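Co-type Nitrile Hydratase beta subunit (Pseudomonas putida, PDB 3QYH) forms, together with its partner subunit, a cobalt-dependent nitrile hydratase that converts nitriles into the corresponding amides. Local coordinates at residues R130-V133 and G134-V137; R149-R152 and Y153-G156. One frame throughout, in Å; residues are numbered along the deposited sequence.

Both contacts are local turns in the C-terminal, SH3-like region. Interaction 1 leads the chain into strand 136-139, whereas interaction 2 lies in the loop that carries it on from that strand to strand 158-168. Their centres are 18 Å apart and they do not touch. Interaction 1 is partly buried and far from the centre of the chain, held by a turn-closing backbone bond, an aspartate carboxylate and a phenylalanine-valine contact. The loop at 149-156 is buried, touching another protein chain, its Pro151 side chain about 11 Å from the cobalt, and relies on hydrogen bonds to carbonyl oxygens, two of which each accept from two donors.

Interaction 1: residues R130-V133 and G134-V137; sequences RFAV and GDKV
A type II beta turn from Ala132 to Asp135 delivers the chain into strand 136-139, and its two end residues carry the polar part of the contact. Asp135 N closes the turn on Ala132 O at 3.0 Å. The aspartate then bonds the same residue a second time, since its OD2 takes the N-H of Ala132, again at 3.0 Å and nearly straight (167°). The donor comes from above the carboxylate plane. With CG lying beside its own backbone N (chi1 -85°), the carboxylate is swung back over the turn to reach that N-H. Gly134 fills the third position of the turn with a positive phi of 97°.

The apolar part lies between Phe131 and Val137. Val137 CG1 sits over one face of the Phe131 ring in a CH-pi contact, 3.9 Å from the centroid and nearest to CD1. Arg130 CB stands over the opposite face, while its guanidinium turns a face to the ring atom CZ and forms a salt bridge through NE with Asp213. Asp135 OD2 is near the ring's edge, with the carboxylate plane almost perpendicular to the ring. Val161 and Leu216 enclose Phe131 further, joining this corner to strands 158-168 and 216-218.

One aspartate thus ties both backbone polar groups of Ala132, probably stiffening the turn, while Phe131, held between Val137 CG1 and Arg130 CB, packs the entry to the strand against the sheet.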
ATOM      1  N   ARG B 130      11.423  23.431  -0.376  1.00 28.49           N
ATOM      2  CA  ARG B 130      12.752  23.874  -0.795  1.00 24.22           C
ATOM      3  C   ARG B 130      13.027  23.522  -2.246  1.00 20.35           C
ATOM      4  O   ARG B 130      13.942  24.067  -2.845  1.00 25.58           O
ATOM      5  CB  ARG B 130      13.836  23.231   0.074  1.00 23.86           C
ATOM      6  CG  ARG B 130      13.893  23.738   1.487  1.00 24.32           C
ATOM      7  CD  ARG B 130      15.124  23.130   2.173  1.00 31.02           C
ATOM      8  NE  ARG B 130      14.976  21.687   2.338  1.00 24.91           N
ATOM      9  CZ  ARG B 130      15.982  20.830   2.499  1.00 31.43           C
ATOM     10  NH1 ARG B 130      17.247  21.252   2.482  1.00 25.18           N
ATOM     11  NH2 ARG B 130      15.722  19.540   2.661  1.00 19.42           N
ATOM     12  N   PHE B 131      12.257  22.596  -2.813  1.00 19.06           N
ATOM     13  CA  PHE B 131      12.543  22.110  -4.154  1.00 19.81           C
ATOM     14  C   PHE B 131      11.393  22.325  -5.154  1.00 24.85           C
ATOM     15  O   PHE B 131      10.222  22.367  -4.793  1.00 18.81           O
ATOM     16  CB  PHE B 131      12.955  20.628  -4.099  1.00 19.30           C
ATOM     17  CG  PHE B 131      13.994  20.340  -3.052  1.00 17.93           C
ATOM     18  CD1 PHE B 131      15.307  20.722  -3.239  1.00 19.83           C
ATOM     19  CD2 PHE B 131      13.644  19.730  -1.863  1.00 18.47           C
ATOM     20  CE1 PHE B 131      16.257  20.487  -2.255  1.00 19.03           C
ATOM     21  CE2 PHE B 131      14.600  19.486  -0.880  1.00 22.02           C
ATOM     22  CZ  PHE B 131      15.905  19.870  -1.086  1.00 18.82           C
ATOM     23  N   ALA B 132      11.748  22.434  -6.422  1.00 26.50           N
ATOM     24  CA  ALA B 132      10.766  22.601  -7.473  1.00 25.63           C
ATOM     25  C   ALA B 132      10.915  21.431  -8.413  1.00 24.36           C
ATOM     26  O   ALA B 132      11.989  20.824  -8.477  1.00 21.37           O
ATOM     27  CB  ALA B 132      11.018  23.903  -8.212  1.00 28.22           C
ATOM     28  N   VAL B 133       9.868  21.099  -9.168  1.00 18.27           N
ATOM     29  CA  VAL B 133      10.058  20.014 -10.110  1.00 22.33           C
ATOM     30  C   VAL B 133      11.151  20.385 -11.111  1.00 26.53           C
ATOM     31  O   VAL B 133      11.278  21.547 -11.496  1.00 22.53           O
ATOM     32  CB  VAL B 133       8.737  19.465 -10.773  1.00 25.87           C
ATOM     33  CG1 VAL B 133       7.493  19.873 -10.015  1.00 28.15           C
ATOM     34  CG2 VAL B 133       8.678  19.684 -12.255  1.00 29.50           C
ATOM     35  N   GLY B 134      11.958  19.397 -11.493  1.00 22.32           N
ATOM     36  CA  GLY B 134      13.153  19.635 -12.286  1.00 22.70           C
ATOM     37  C   GLY B 134      14.439  19.717 -11.458  1.00 22.43           C
ATOM     38  O   GLY B 134      15.537  19.501 -11.980  1.00 22.89           O
ATOM     39  N   ASP B 135      14.328  20.024 -10.173  1.00 17.25           N
ATOM     40  CA  ASP B 135      15.525  20.116  -9.332  1.00 20.95           C
ATOM     41  C   ASP B 135      16.206  18.752  -9.189  1.00 22.46           C
ATOM     42  O   ASP B 135      15.533  17.722  -9.062  1.00 24.42           O
ATOM     43  CB  ASP B 135      15.165  20.633  -7.944  1.00 18.81           C
ATOM     44  CG  ASP B 135      15.119  22.135  -7.877  1.00 27.43           C
ATOM     45  OD1 ASP B 135      15.539  22.778  -8.852  1.00 32.77           O
ATOM     46  OD2 ASP B 135      14.663  22.676  -6.849  1.00 24.61           O
ATOM     47  N   LYS B 136      17.531  18.736  -9.220  1.00 23.28           N
ATOM     48  CA  LYS B 136      18.276  17.515  -8.917  1.00 20.78           C
ATOM     49  C   LYS B 136      18.479  17.494  -7.418  1.00 19.79           C
ATOM     50  O   LYS B 136      18.880  18.489  -6.833  1.00 19.19           O
ATOM     51  CB  LYS B 136      19.638  17.492  -9.620  1.00 23.87           C
ATOM     52  CG  LYS B 136      19.571  17.615 -11.141  1.00 26.45           C
ATOM     53  CD  LYS B 136      18.869  16.423 -11.793  1.00 33.94           C
ATOM     54  CE  LYS B 136      19.685  15.154 -11.685  1.00 41.98           C
ATOM     55  NZ  LYS B 136      20.969  15.238 -12.449  1.00 48.70           N
ATOM     56  N   VAL B 137      18.175  16.364  -6.792  1.00 20.01           N
ATOM     57  CA  VAL B 137      18.322  16.244  -5.352  1.00 16.42           C
ATOM     58  C   VAL B 137      19.073  14.969  -4.996  1.00 17.90           C
ATOM     59  O   VAL B 137      19.074  14.010  -5.759  1.00 18.05           O
ATOM     60  CB  VAL B 137      16.952  16.232  -4.623  1.00 19.01           C
ATOM     61  CG1 VAL B 137      16.244  17.605  -4.734  1.00 17.96           C
ATOM     62  CG2 VAL B 137      16.068  15.125  -5.167  1.00 17.22           C
TER

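Interaction 2: residues R149-R152 and Y153-G156; sequences RMPR and YTRG
Arg155 turns its guanidinium back onto the carbonyl of Met150, and this two-nitrogen, side-on grip bridges part of the loop between strands 136-139 and 158-168. Arg155 NE and Arg155 NH2 both donate to Met150 O, at 3.1 and 2.9 Å, and the oxygen lies in the guanidinium plane. The NH2 bond runs nearly straight out from the carbonyl, whereas NE comes from above the carbonyl plane. NH1 is engaged by Asn2.

Two further bonds are those of a short 3-10 turn: Thr154 N to Pro151 O and Arg155 N to Arg152 O. Pro151 O also accepts the Thr154 hydroxyl, OG1 lying 2.8 Å away in the carbonyl plane. Thr154 holds OG1 between its backbone N and carbonyl carbon (chi1 69°), which directs the hydroxyl back to an oxygen already bound by its own N-H.

Van der Waals packing completes the fit. Arg152 CA lies over one face of the Arg155 guanidinium, toward its rim, and Met150 SD is 3.7 Å from Arg155 NE. Pro151 and the Tyr153 ring run alongside each other, with Pro151 CB 3.4 Å from Tyr153 CE1. Tyr153 OH bonds an acidic side chain of the neighbouring protein chain, and Arg149 bonds a modified side chain there, consistent with the oxidised cysteines of nitrile hydratases.

The Pro151 side chain is about 11 Å from the bound cobalt. With both carbonyls doubly held, the backbone from Met150 to Arg155 is probably restrained, and the same turn brings Tyr153 to the subunit interface.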
ATOM      1  N   ARG B 149      10.687   6.620   6.115  1.00 13.36           N
ATOM      2  CA  ARG B 149      10.152   6.148   4.832  1.00 13.83           C
ATOM      3  C   ARG B 149      11.113   6.329   3.662  1.00 16.98           C
ATOM      4  O   ARG B 149      10.686   6.242   2.507  1.00 15.76           O
ATOM      5  CB  ARG B 149       8.802   6.829   4.499  1.00 11.85           C
ATOM      6  CG  ARG B 149       7.715   6.607   5.551  1.00 11.87           C
ATOM      7  CD  ARG B 149       7.366   5.105   5.685  1.00 13.22           C
ATOM      8  NE  ARG B 149       6.590   4.649   4.543  1.00 13.97           N
ATOM      9  CZ  ARG B 149       6.186   3.401   4.350  1.00 13.15           C
ATOM     10  NH1 ARG B 149       6.489   2.432   5.218  1.00  8.72           N
ATOM     11  NH2 ARG B 149       5.464   3.128   3.280  1.00 11.97           N
ATOM     12  N   MET B 150      12.392   6.577   3.946  1.00 11.81           N
ATOM     13  CA  MET B 150      13.407   6.604   2.899  1.00 16.73           C
ATOM     14  C   MET B 150      14.039   5.242   2.788  1.00 14.01           C
ATOM     15  O   MET B 150      14.805   4.839   3.676  1.00 15.45           O
ATOM     16  CB  MET B 150      14.503   7.684   3.149  1.00 15.58           C
ATOM     17  CG  MET B 150      15.103   7.745   4.539  1.00 15.63           C
ATOM     18  SD  MET B 150      16.791   8.478   4.479  1.00 19.46           S
ATOM     19  CE  MET B 150      16.416  10.180   4.065  1.00 15.92           C
ATOM     20  N   PRO B 151      13.708   4.504   1.719  1.00 13.40           N
ATOM     21  CA  PRO B 151      14.245   3.142   1.646  1.00 13.49           C
ATOM     22  C   PRO B 151      15.768   3.164   1.585  1.00 16.02           C
ATOM     23  O   PRO B 151      16.360   4.109   1.049  1.00 11.56           O
ATOM     24  CB  PRO B 151      13.683   2.598   0.338  1.00 11.96           C
ATOM     25  CG  PRO B 151      12.418   3.447   0.068  1.00 12.05           C
ATOM     26  CD  PRO B 151      12.819   4.830   0.586  1.00 12.74           C
ATOM     27  N   ARG B 152      16.390   2.124   2.129  1.00 12.13           N
ATOM     28  CA  ARG B 152      17.842   2.032   2.126  1.00 13.88           C
ATOM     29  C   ARG B 152      18.392   2.174   0.714  1.00 12.61           C
ATOM     30  O   ARG B 152      19.414   2.827   0.516  1.00 12.27           O
ATOM     31  CB  ARG B 152      18.289   0.699   2.715  1.00 16.57           C
ATOM     32  CG  ARG B 152      19.322   0.862   3.800  1.00 34.10           C
ATOM     33  CD  ARG B 152      19.603  -0.428   4.598  1.00 31.84           C
ATOM     34  NE  ARG B 152      21.010  -0.447   5.004  1.00 33.74           N
ATOM     35  CZ  ARG B 152      21.627  -1.478   5.587  1.00 35.14           C
ATOM     36  NH1 ARG B 152      22.920  -1.390   5.912  1.00 24.00           N
ATOM     37  NH2 ARG B 152      20.959  -2.595   5.844  1.00 24.33           N
ATOM     38  N   TYR B 153      17.708   1.584  -0.271  1.00 11.61           N
ATOM     39  CA  TYR B 153      18.223   1.587  -1.645  1.00 10.52           C
ATOM     40  C   TYR B 153      18.320   2.981  -2.288  1.00 14.07           C
ATOM     41  O   TYR B 153      18.964   3.138  -3.325  1.00 15.83           O
ATOM     42  CB  TYR B 153      17.449   0.604  -2.554  1.00 10.55           C
ATOM     43  CG  TYR B 153      16.062   1.069  -2.993  1.00 15.31           C
ATOM     44  CD1 TYR B 153      14.910   0.642  -2.312  1.00 12.69           C
ATOM     45  CD2 TYR B 153      15.903   1.921  -4.089  1.00 11.70           C
ATOM     46  CE1 TYR B 153      13.627   1.075  -2.709  1.00 11.98           C
ATOM     47  CE2 TYR B 153      14.638   2.338  -4.504  1.00 11.12           C
ATOM     48  CZ  TYR B 153      13.507   1.921  -3.809  1.00 13.27           C
ATOM     49  OH  TYR B 153      12.264   2.350  -4.234  1.00 13.87           O
ATOM     50  N   THR B 154      17.685   3.982  -1.679  1.00 15.51           N
ATOM     51  CA  THR B 154      17.721   5.344  -2.217  1.00 12.50           C
ATOM     52  C   THR B 154      18.785   6.236  -1.560  1.00 17.12           C
ATOM     53  O   THR B 154      19.111   7.307  -2.078  1.00 16.05           O
ATOM     54  CB  THR B 154      16.352   6.079  -2.058  1.00 12.28           C
ATOM     55  OG1 THR B 154      16.102   6.337  -0.680  1.00 14.87           O
ATOM     56  CG2 THR B 154      15.188   5.281  -2.666  1.00 12.18           C
ATOM     57  N   ARG B 155      19.318   5.806  -0.420  1.00 11.97           N
ATOM     58  CA  ARG B 155      20.145   6.707   0.379  1.00 14.89           C
ATOM     59  C   ARG B 155      21.483   7.063  -0.303  1.00 14.83           C
ATOM     60  O   ARG B 155      22.182   6.202  -0.814  1.00 13.26           O
ATOM     61  CB  ARG B 155      20.335   6.153   1.801  1.00 15.70           C
ATOM     62  CG  ARG B 155      19.002   6.048   2.522  1.00 18.67           C
ATOM     63  CD  ARG B 155      19.119   5.522   3.933  1.00 14.46           C
ATOM     64  NE  ARG B 155      17.839   4.956   4.360  1.00 17.21           N
ATOM     65  CZ  ARG B 155      17.709   4.119   5.389  1.00 22.44           C
ATOM     66  NH1 ARG B 155      18.779   3.773   6.104  1.00 14.31           N
ATOM     67  NH2 ARG B 155      16.523   3.625   5.710  1.00 13.80           N
ATOM     68  N   GLY B 156      21.801   8.347  -0.326  1.00 18.48           N
ATOM     69  CA  GLY B 156      22.988   8.809  -1.019  1.00 15.84           C
ATOM     70  C   GLY B 156      22.829   8.933  -2.522  1.00 20.03           C
ATOM     71  O   GLY B 156      23.767   9.349  -3.211  1.00 19.97           O
TER